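Protein MJ1225 (Methanocaldococcus jannaschii, PDB 3LFZ) binds adenine nucleotides through its four CBS repeats and probably senses cellular energy state, as the gamma subunit of AMP-activated protein kinase does. Local coordinates at residues 94-99 with 119-124; 192-197 with 226-231; 232-237 with 255-260. All coordinates share one frame; numbering follows the deposited sequence.

How the interactions relate
Interactions 1 and 3 pair equivalent pieces of two CBS repeats: a nearly extended segment runs beside the strand that follows the next helix, and its backbone reads the adenine of an ATP. They lie on opposite sides of the chain's centre, about 33 Å apart between centres, and serve different ATP molecules. Interaction 2 shares its ATP with interaction 3 and packs against it through I193 and V233, but joins the third repeat to the fourth by one antiparallel bridge. All three are partly buried. Interaction 1 has a charged, solvent-facing end at K98 and E99; interaction 3 is mainly aliphatic; interaction 2 adds threonine hydroxyls that hold the alpha phosphate.

Interaction 1: residues 94-99 with 119-124. With ATP (adenosine-5'-triphosphate), chain B.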
# COMPACT_ATOMS: atom_id res chain seq x y z
N VAL A 94 14.98 -1.45 7.53
CA VAL A 94 13.76 -2.20 7.19
C VAL A 94 13.27 -3.07 8.35
O VAL A 94 14.08 -3.64 9.08
CB VAL A 94 13.99 -3.09 5.94
CG1 VAL A 94 12.71 -3.81 5.52
CG2 VAL A 94 14.54 -2.27 4.78
N ILE A 95 11.96 -3.17 8.52
CA ILE A 95 11.39 -4.12 9.47
C ILE A 95 11.27 -5.50 8.82
O ILE A 95 10.48 -5.69 7.89
CB ILE A 95 10.03 -3.65 10.04
CG1 ILE A 95 10.19 -2.30 10.75
CG2 ILE A 95 9.46 -4.69 11.00
CD1 ILE A 95 8.89 -1.60 11.07
N THR A 96 12.06 -6.44 9.32
CA THR A 96 12.14 -7.79 8.76
C THR A 96 11.82 -8.85 9.81
O THR A 96 11.78 -8.55 11.00
CB THR A 96 13.55 -8.09 8.19
OG1 THR A 96 14.50 -8.13 9.26
CG2 THR A 96 13.97 -7.04 7.16
N LEU A 97 11.59 -10.08 9.35
CA LEU A 97 11.46 -11.22 10.26
C LEU A 97 12.54 -12.26 9.97
O LEU A 97 12.90 -12.50 8.82
CB LEU A 97 10.07 -11.86 10.15
CG LEU A 97 8.84 -11.01 10.50
CD1 LEU A 97 7.58 -11.70 10.03
CD2 LEU A 97 8.76 -10.71 12.00
N LYS A 98 13.07 -12.87 11.03
CA LYS A 98 14.04 -13.95 10.91
C LYS A 98 13.34 -15.20 10.38
O LYS A 98 12.15 -15.39 10.63
CB LYS A 98 14.73 -14.22 12.25
CG LYS A 98 15.58 -13.05 12.78
CD LYS A 98 16.81 -12.80 11.91
CE LYS A 98 17.36 -11.39 12.11
NZ LYS A 98 18.54 -11.13 11.24
N GLU A 99 14.07 -16.04 9.65
CA GLU A 99 13.44 -17.19 8.97
C GLU A 99 12.78 -18.18 9.93
O GLU A 99 11.98 -19.03 9.51
CB GLU A 99 14.41 -17.89 8.00
CG GLU A 99 15.71 -18.41 8.60
CD GLU A 99 16.61 -19.09 7.57
OE1 GLU A 99 16.09 -19.71 6.62
OE2 GLU A 99 17.85 -19.02 7.73
N PRO A 119 9.88 -8.46 4.81
CA PRO A 119 10.85 -9.41 4.29
C PRO A 119 11.25 -10.43 5.35
O PRO A 119 11.40 -10.08 6.52
CB PRO A 119 12.05 -8.53 3.93
CG PRO A 119 11.48 -7.17 3.75
CD PRO A 119 10.40 -7.08 4.78
N ILE A 120 11.38 -11.68 4.93
CA ILE A 120 11.86 -12.74 5.80
C ILE A 120 13.32 -12.97 5.44
O ILE A 120 13.65 -13.29 4.30
CB ILE A 120 11.02 -14.03 5.66
CG1 ILE A 120 9.58 -13.76 6.11
CG2 ILE A 120 11.62 -15.16 6.49
CD1 ILE A 120 8.56 -14.69 5.48
N VAL A 121 14.20 -12.76 6.42
CA VAL A 121 15.64 -12.88 6.20
C VAL A 121 16.26 -13.96 7.08
O VAL A 121 15.64 -14.42 8.04
CB VAL A 121 16.39 -11.53 6.40
CG1 VAL A 121 15.84 -10.45 5.48
CG2 VAL A 121 16.35 -11.07 7.86
N ASN A 122 17.47 -14.36 6.73
CA ASN A 122 18.26 -15.26 7.56
C ASN A 122 19.19 -14.46 8.46
O ASN A 122 19.04 -13.24 8.59
CB ASN A 122 19.03 -16.27 6.69
CG ASN A 122 20.07 -15.61 5.79
OD1 ASN A 122 20.38 -14.43 5.92
ND2 ASN A 122 20.63 -16.40 4.88
N ASP A 123 20.15 -15.14 9.08
CA ASP A 123 21.07 -14.50 10.02
C ASP A 123 22.06 -13.53 9.36
O ASP A 123 22.55 -12.60 10.02
CB ASP A 123 21.81 -15.55 10.85
CG ASP A 123 21.05 -15.93 12.12
OD1 ASP A 123 19.81 -15.79 12.15
OD2 ASP A 123 21.71 -16.38 13.09
N GLU A 124 22.35 -13.73 8.08
CA GLU A 124 23.16 -12.77 7.32
C GLU A 124 22.31 -11.63 6.75
O GLU A 124 22.84 -10.74 6.09
CB GLU A 124 23.96 -13.46 6.20
CG GLU A 124 23.63 -14.93 5.96
CD GLU A 124 24.22 -15.85 7.01
OE1 GLU A 124 23.62 -16.92 7.28
OE2 GLU A 124 25.29 -15.51 7.58
PG ATP B . -0.31 -1.44 4.14
O1G ATP B . -1.12 -0.06 4.04
O2G ATP B . -0.43 -2.05 5.49
O3G ATP B . -0.97 -2.37 3.00
PB ATP B . 2.45 -0.69 4.62
O1B ATP B . 2.02 0.23 5.69
O2B ATP B . 3.20 -1.91 4.97
O3B ATP B . 1.20 -1.09 3.65
PA ATP B . 2.93 1.40 2.79
O1A ATP B . 2.87 1.04 1.36
O2A ATP B . 1.77 2.04 3.44
O3A ATP B . 3.40 0.10 3.60
O5' ATP B . 4.22 2.35 2.97
C5' ATP B . 4.38 3.28 4.05
C4' ATP B . 5.88 3.46 4.37
O4' ATP B . 6.29 2.28 5.10
C3' ATP B . 6.73 3.53 3.10
O3' ATP B . 7.72 4.55 3.25
C2' ATP B . 7.37 2.15 3.02
O2' ATP B . 8.65 2.19 2.38
C1' ATP B . 7.52 1.80 4.50
N9 ATP B . 7.57 0.33 4.73
C8 ATP B . 6.72 -0.59 4.26
N7 ATP B . 7.10 -1.80 4.67
C5 ATP B . 8.18 -1.65 5.42
C6 ATP B . 9.01 -2.53 6.12
N6 ATP B . 8.78 -3.84 6.13
N1 ATP B . 10.06 -2.03 6.80
C2 ATP B . 10.32 -0.73 6.81
N3 ATP B . 9.55 0.13 6.16
C4 ATP B . 8.48 -0.30 5.46
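L97 and I120 pair as neighbours on parallel strands, and two short backbone bonds hold the register: L97 N donates to P119 O (2.8 Å, 167° at the hydrogen) and V121 N to L97 O (2.7 Å, 161°). Around this bridge the packing is close. T96 crosses both P119 and V121 at about a right angle, its OG1 lying 3.7 Å from V121 CG2. Nearer the nucleotide, V94 CG1 meets P119 CG at 4.0 Å while also touching the adenine of the bound ATP. The backbone of I95 reads that base twice: I95 N donates to N1 of ATP (2.8 Å) and I95 O accepts from its N6 (3.1 Å), the adenine recognition expected of a CBS domain.

The outer end is looser. K98, bent at chi2, brings NZ back to N122 O at 3.4 Å, a weak bond, and the backbone bond from E99 N to V121 O is weak too, being strongly bent. The extended side chain of E99 leaves its backbone at chi1 58° and passes over N122, with OE2 3.2 Å from N122 CB. With an alanine here, N122 CB would probably lose that cover, and only a short stub would remain beside I120 CG2. The amide of N122 itself is turned to Q126.

The two strands, 97-98 and 117-121, belong to a beta-alpha-beta unit. Its helix 103-112 packs on L97, strand 127-132 adjoins the other side of strand 117-121, and strand 48-53 of the first repeat touches V94 and V121.

Interaction 2: residues 192-197 with 226-231. With ATP (adenosine-5'-triphosphate), chain D.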
# COMPACT_ATOMS: atom_id res chain seq x y z
N GLY A 192 -16.70 7.16 -4.05
CA GLY A 192 -15.58 6.44 -4.63
C GLY A 192 -14.49 6.04 -3.66
O GLY A 192 -14.59 6.25 -2.46
N ILE A 193 -13.46 5.42 -4.22
CA ILE A 193 -12.24 5.11 -3.49
C ILE A 193 -11.04 5.49 -4.35
O ILE A 193 -11.09 5.42 -5.58
CB ILE A 193 -12.21 3.61 -3.04
CG1 ILE A 193 -11.21 3.40 -1.90
CG2 ILE A 193 -11.96 2.67 -4.23
CD1 ILE A 193 -11.44 2.13 -1.09
N ILE A 194 -9.98 5.94 -3.69
CA ILE A 194 -8.72 6.27 -4.34
C ILE A 194 -7.60 5.70 -3.47
O ILE A 194 -7.64 5.81 -2.25
CB ILE A 194 -8.55 7.81 -4.54
CG1 ILE A 194 -7.33 8.12 -5.42
CG2 ILE A 194 -8.45 8.56 -3.20
CD1 ILE A 194 -7.57 7.88 -6.91
N THR A 195 -6.62 5.06 -4.11
CA THR A 195 -5.52 4.46 -3.36
C THR A 195 -4.18 4.87 -3.96
O THR A 195 -4.14 5.44 -5.05
CB THR A 195 -5.61 2.91 -3.29
OG1 THR A 195 -5.05 2.34 -4.47
CG2 THR A 195 -7.06 2.45 -3.13
N SER A 196 -3.08 4.59 -3.25
CA SER A 196 -1.75 4.91 -3.75
C SER A 196 -1.42 4.19 -5.06
O SER A 196 -0.68 4.72 -5.89
CB SER A 196 -0.67 4.63 -2.69
OG SER A 196 -0.62 3.27 -2.33
N THR A 197 -1.99 3.00 -5.23
CA THR A 197 -1.86 2.21 -6.46
C THR A 197 -2.41 2.96 -7.68
O THR A 197 -1.84 2.89 -8.78
CB THR A 197 -2.55 0.83 -6.31
OG1 THR A 197 -1.84 0.05 -5.33
CG2 THR A 197 -2.57 0.07 -7.63
N GLU A 226 -12.02 12.84 -9.01
CA GLU A 226 -13.13 12.38 -9.86
C GLU A 226 -12.66 11.76 -11.17
O GLU A 226 -13.28 10.82 -11.68
CB GLU A 226 -14.11 13.53 -10.13
CG GLU A 226 -13.49 14.76 -10.79
CD GLU A 226 -14.50 15.86 -11.09
OE1 GLU A 226 -14.13 16.82 -11.79
OE2 GLU A 226 -15.66 15.77 -10.63
N GLU A 227 -11.55 12.27 -11.70
CA GLU A 227 -11.01 11.79 -12.96
C GLU A 227 -10.44 10.38 -12.87
O GLU A 227 -10.42 9.65 -13.85
CB GLU A 227 -9.92 12.74 -13.48
CG GLU A 227 -10.42 14.12 -13.87
CD GLU A 227 -11.46 14.09 -14.98
OE1 GLU A 227 -12.24 15.07 -15.08
OE2 GLU A 227 -11.51 13.10 -15.75
N ILE A 228 -9.97 10.01 -11.68
CA ILE A 228 -9.19 8.78 -11.53
C ILE A 228 -9.65 7.79 -10.47
O ILE A 228 -9.18 6.65 -10.44
CB ILE A 228 -7.67 9.09 -11.34
CG1 ILE A 228 -7.44 9.97 -10.11
CG2 ILE A 228 -7.08 9.71 -12.61
CD1 ILE A 228 -5.98 10.07 -9.67
N MET A 229 -10.55 8.22 -9.59
CA MET A 229 -11.02 7.35 -8.50
C MET A 229 -11.84 6.18 -9.03
O MET A 229 -12.41 6.25 -10.12
CB MET A 229 -11.84 8.15 -7.49
CG MET A 229 -13.26 8.46 -7.95
SD MET A 229 -14.03 9.76 -7.00
CE MET A 229 -15.58 9.93 -7.88
N LYS A 230 -11.89 5.10 -8.26
CA LYS A 230 -12.81 4.01 -8.55
C LYS A 230 -14.16 4.40 -7.96
O LYS A 230 -14.28 4.61 -6.75
CB LYS A 230 -12.29 2.69 -7.96
CG LYS A 230 -13.28 1.52 -7.96
CD LYS A 230 -13.53 0.93 -9.34
CE LYS A 230 -14.21 -0.43 -9.24
NZ LYS A 230 -15.00 -0.78 -10.46
N ARG A 231 -15.16 4.53 -8.82
CA ARG A 231 -16.48 4.99 -8.40
C ARG A 231 -17.30 3.92 -7.71
O ARG A 231 -18.05 4.22 -6.77
CB ARG A 231 -17.28 5.54 -9.59
CG ARG A 231 -16.94 6.97 -9.93
CD ARG A 231 -17.95 7.54 -10.90
NE ARG A 231 -17.43 8.75 -11.54
CZ ARG A 231 -17.62 9.99 -11.09
NH1 ARG A 231 -18.34 10.21 -9.99
NH2 ARG A 231 -17.10 11.01 -11.75
PG ATP D . -2.56 -4.82 -2.82
O1G ATP D . -1.60 -4.20 -1.67
O2G ATP D . -2.24 -4.26 -4.16
O3G ATP D . -2.24 -6.39 -2.77
PB ATP D . -4.55 -3.22 -1.72
O1B ATP D . -5.44 -3.51 -0.58
O2B ATP D . -3.32 -2.43 -1.50
O3B ATP D . -4.11 -4.60 -2.40
PA ATP D . -4.70 -1.29 -3.72
O1A ATP D . -4.52 -0.09 -2.88
O2A ATP D . -3.52 -1.87 -4.41
O3A ATP D . -5.41 -2.45 -2.85
O5' ATP D . -5.83 -0.99 -4.82
C5' ATP D . -5.81 -1.61 -6.11
C4' ATP D . -7.03 -1.16 -6.93
O4' ATP D . -8.23 -1.62 -6.25
C3' ATP D . -7.07 0.37 -6.95
O3' ATP D . -7.42 0.82 -8.26
C2' ATP D . -8.17 0.72 -5.95
O2' ATP D . -8.84 1.93 -6.34
C1' ATP D . -9.10 -0.49 -6.05
N9 ATP D . -9.80 -0.70 -4.75
C8 ATP D . -9.23 -0.72 -3.54
N7 ATP D . -10.16 -0.94 -2.61
C5 ATP D . -11.33 -1.06 -3.23
C6 ATP D . -12.63 -1.29 -2.80
N6 ATP D . -12.90 -1.44 -1.50
N1 ATP D . -13.62 -1.36 -3.71
C2 ATP D . -13.37 -1.21 -5.01
N3 ATP D . -12.14 -0.99 -5.45
C4 ATP D . -11.10 -0.91 -4.59
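I193 lies against the adenine of ATP and the side chain of K230 together: its CG2 is 3.7 Å from K230 CB and equally near the base, while its CD1 reaches N7 of ATP, also at 3.7 Å. Both methyls sit on the same side of the base plane. CG1 stands anti to the backbone N (chi1 -161°), which carries CD1 out along the purine and leaves CG2 to face K230. The lysine contributes its aliphatic part, with CG near N3 of ATP.

Beneath these side chains the backbones form a single antiparallel bridge of the hydrogen-bonded kind. I193 N donates to K230 O and K230 N to I193 O, each over 2.8 Å, the first in the plane of the accepting carbonyl. The chain comes very near at G192, where a beta carbon modelled in place would fall 2.9 Å from M229 SD, leaving no room for a side chain. On the side away from the nucleotide, I194 CD1 meets I228 CG1 at 3.8 Å, the two side chains crossing at a slant.

Where strand 189-195 gives way to helix 196-203, two threonines hold the alpha phosphate. T195 OG1 donates to O1A of ATP (3.0 Å) and weakly accepts from T197 N as an N-cap; T197 OG1 donates to O2A (2.7 Å). D198, R180 and R181 hydrogen-bond the same ATP; the grouping of T195, T197 and D198 is consistent with a CBS-domain nucleotide site.

Strand 181-186 flanks the other edge of strand 189-195, bonding backbone to backbone through V184 and L182, and V184 also touches M229. F199 of helix 196-203 packs on I194 and I228, so the segment 226-231 rests on strand 189-195 and helix 196-203.

Interaction 3: residues 232-237 with 255-260; sequences DVITAK and GALPVV. With ATP (adenosine-5'-triphosphate), chain D.
V233 holds CG1 anti to its backbone N (chi1 -166°), which puts that methyl 3.7 Å from P258 CD and 3.6 Å from N1 of the bound ATP. T235 places OG1 between its backbone N and carbonyl carbon (chi1 68°); V260, with CG1 anti to its carbonyl carbon (chi1 -61°), leaves CG2 in the corresponding position. OG1 and CG2 meet at 3.4 Å with the side chains about perpendicular, a hydroxyl against a methyl. I234 CG2 meets L257 CD2 at 3.8 Å, the two side chains slanting across each other; the carbonyl I234 O also rests against L257 CG.

That carbonyl has a second task. I234 N donates to N1 of ATP (2.8 Å) while I234 O accepts from its N6 (3.0 Å); A256 O takes another bond from N6 (2.9 Å). Two acceptors on the amino group and a donor at N1 identify the base as adenine, in the manner of CBS nucleotide sites. In the CBS fold this is the place of the short first strand of the beta-alpha-beta unit; here 232-237 is a loop bridged once to strand 256-260, with helix 242-252 between them. A236 makes that bridge, with V259. A236 N donates to P258 O, tilted from the carbonyl plane, and V260 N donates to A236 O, both bonds spanning 2.8 Å.

The methyl of A236 is packed between L257 CD2 and V259 CG2, with I245 of the helix also touching it. Strand 189-195 approaches from the third repeat, where L190 contacts V233, T235 and V260. K237 lays its CB near V260 O, and its NZ forms a salt bridge with E262.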
# COMPACT_ATOMS: atom_id res chain seq x y z
N ASP A 232 -17.16 2.68 -8.16
CA ASP A 232 -17.96 1.60 -7.61
C ASP A 232 -17.18 0.75 -6.63
O ASP A 232 -16.31 -0.05 -6.99
CB ASP A 232 -18.62 0.80 -8.73
CG ASP A 232 -19.66 1.62 -9.47
OD1 ASP A 232 -20.76 1.84 -8.90
OD2 ASP A 232 -19.38 2.06 -10.60
N VAL A 233 -17.52 0.95 -5.36
CA VAL A 233 -16.69 0.52 -4.26
C VAL A 233 -17.27 -0.71 -3.60
O VAL A 233 -18.48 -0.81 -3.39
CB VAL A 233 -16.56 1.65 -3.21
CG1 VAL A 233 -15.45 1.35 -2.22
CG2 VAL A 233 -16.31 2.98 -3.89
N ILE A 234 -16.40 -1.67 -3.29
CA ILE A 234 -16.76 -2.79 -2.45
C ILE A 234 -16.76 -2.27 -1.01
O ILE A 234 -15.71 -1.96 -0.45
CB ILE A 234 -15.81 -3.99 -2.64
CG1 ILE A 234 -15.89 -4.48 -4.09
CG2 ILE A 234 -16.15 -5.12 -1.67
CD1 ILE A 234 -14.79 -5.44 -4.49
N THR A 235 -17.96 -2.17 -0.45
CA THR A 235 -18.18 -1.57 0.86
C THR A 235 -18.64 -2.63 1.85
O THR A 235 -19.13 -3.69 1.45
CB THR A 235 -19.27 -0.49 0.79
OG1 THR A 235 -20.54 -1.10 0.52
CG2 THR A 235 -18.96 0.53 -0.29
N ALA A 236 -18.47 -2.35 3.14
CA ALA A 236 -18.99 -3.22 4.20
C ALA A 236 -20.06 -2.50 5.00
O ALA A 236 -20.29 -1.30 4.81
CB ALA A 236 -17.86 -3.69 5.11
N LYS A 237 -20.74 -3.23 5.89
CA LYS A 237 -21.72 -2.61 6.78
C LYS A 237 -21.75 -3.25 8.16
O LYS A 237 -21.40 -4.41 8.34
CB LYS A 237 -23.13 -2.56 6.16
CG LYS A 237 -23.64 -3.86 5.54
CD LYS A 237 -25.03 -3.67 4.94
CE LYS A 237 -25.07 -2.54 3.90
NZ LYS A 237 -26.46 -2.17 3.52
N GLY A 255 -7.53 -4.55 0.28
CA GLY A 255 -7.08 -4.42 1.65
C GLY A 255 -7.99 -3.60 2.53
O GLY A 255 -7.86 -3.64 3.75
N ALA A 256 -8.92 -2.86 1.92
CA ALA A 256 -9.76 -1.92 2.67
C ALA A 256 -11.17 -1.76 2.10
O ALA A 256 -11.34 -1.56 0.90
CB ALA A 256 -9.08 -0.56 2.75
N LEU A 257 -12.16 -1.84 2.98
CA LEU A 257 -13.55 -1.60 2.59
C LEU A 257 -14.16 -0.46 3.41
O LEU A 257 -14.21 -0.55 4.63
CB LEU A 257 -14.39 -2.88 2.76
CG LEU A 257 -14.22 -4.07 1.81
CD1 LEU A 257 -12.89 -4.78 1.98
CD2 LEU A 257 -15.36 -5.06 2.03
N PRO A 258 -14.60 0.63 2.74
CA PRO A 258 -15.36 1.64 3.46
C PRO A 258 -16.64 1.03 4.04
O PRO A 258 -17.27 0.20 3.39
CB PRO A 258 -15.70 2.67 2.38
CG PRO A 258 -14.64 2.49 1.35
CD PRO A 258 -14.36 1.02 1.34
N VAL A 259 -17.00 1.42 5.26
CA VAL A 259 -18.20 0.90 5.92
C VAL A 259 -19.34 1.90 5.75
O VAL A 259 -19.24 3.04 6.19
CB VAL A 259 -17.95 0.58 7.42
CG1 VAL A 259 -19.24 0.11 8.10
CG2 VAL A 259 -16.86 -0.47 7.57
N VAL A 260 -20.43 1.46 5.11
CA VAL A 260 -21.50 2.38 4.74
C VAL A 260 -22.91 2.06 5.24
O VAL A 260 -23.30 0.90 5.41
CB VAL A 260 -21.59 2.62 3.20
CG1 VAL A 260 -20.29 3.23 2.67
CG2 VAL A 260 -21.95 1.33 2.45
PG ATP D . -2.56 -4.82 -2.82
O1G ATP D . -1.60 -4.20 -1.67
O2G ATP D . -2.24 -4.26 -4.16
O3G ATP D . -2.24 -6.39 -2.77
PB ATP D . -4.55 -3.22 -1.72
O1B ATP D . -5.44 -3.51 -0.58
O2B ATP D . -3.32 -2.43 -1.50
O3B ATP D . -4.11 -4.60 -2.40
PA ATP D . -4.70 -1.29 -3.72
O1A ATP D . -4.52 -0.09 -2.88
O2A ATP D . -3.52 -1.87 -4.41
O3A ATP D . -5.41 -2.45 -2.85
O5' ATP D . -5.83 -0.99 -4.82
C5' ATP D . -5.81 -1.61 -6.11
C4' ATP D . -7.03 -1.16 -6.93
O4' ATP D . -8.23 -1.62 -6.25
C3' ATP D . -7.07 0.37 -6.95
O3' ATP D . -7.42 0.82 -8.26
C2' ATP D . -8.17 0.72 -5.95
O2' ATP D . -8.84 1.93 -6.34
C1' ATP D . -9.10 -0.49 -6.05
N9 ATP D . -9.80 -0.70 -4.75
C8 ATP D . -9.23 -0.72 -3.54
N7 ATP D . -10.16 -0.94 -2.61
C5 ATP D . -11.33 -1.06 -3.23
C6 ATP D . -12.63 -1.29 -2.80
N6 ATP D . -12.90 -1.44 -1.50
N1 ATP D . -13.62 -1.36 -3.71
C2 ATP D . -13.37 -1.21 -5.01
N3 ATP D . -12.14 -0.99 -5.45
C4 ATP D . -11.10 -0.91 -4.59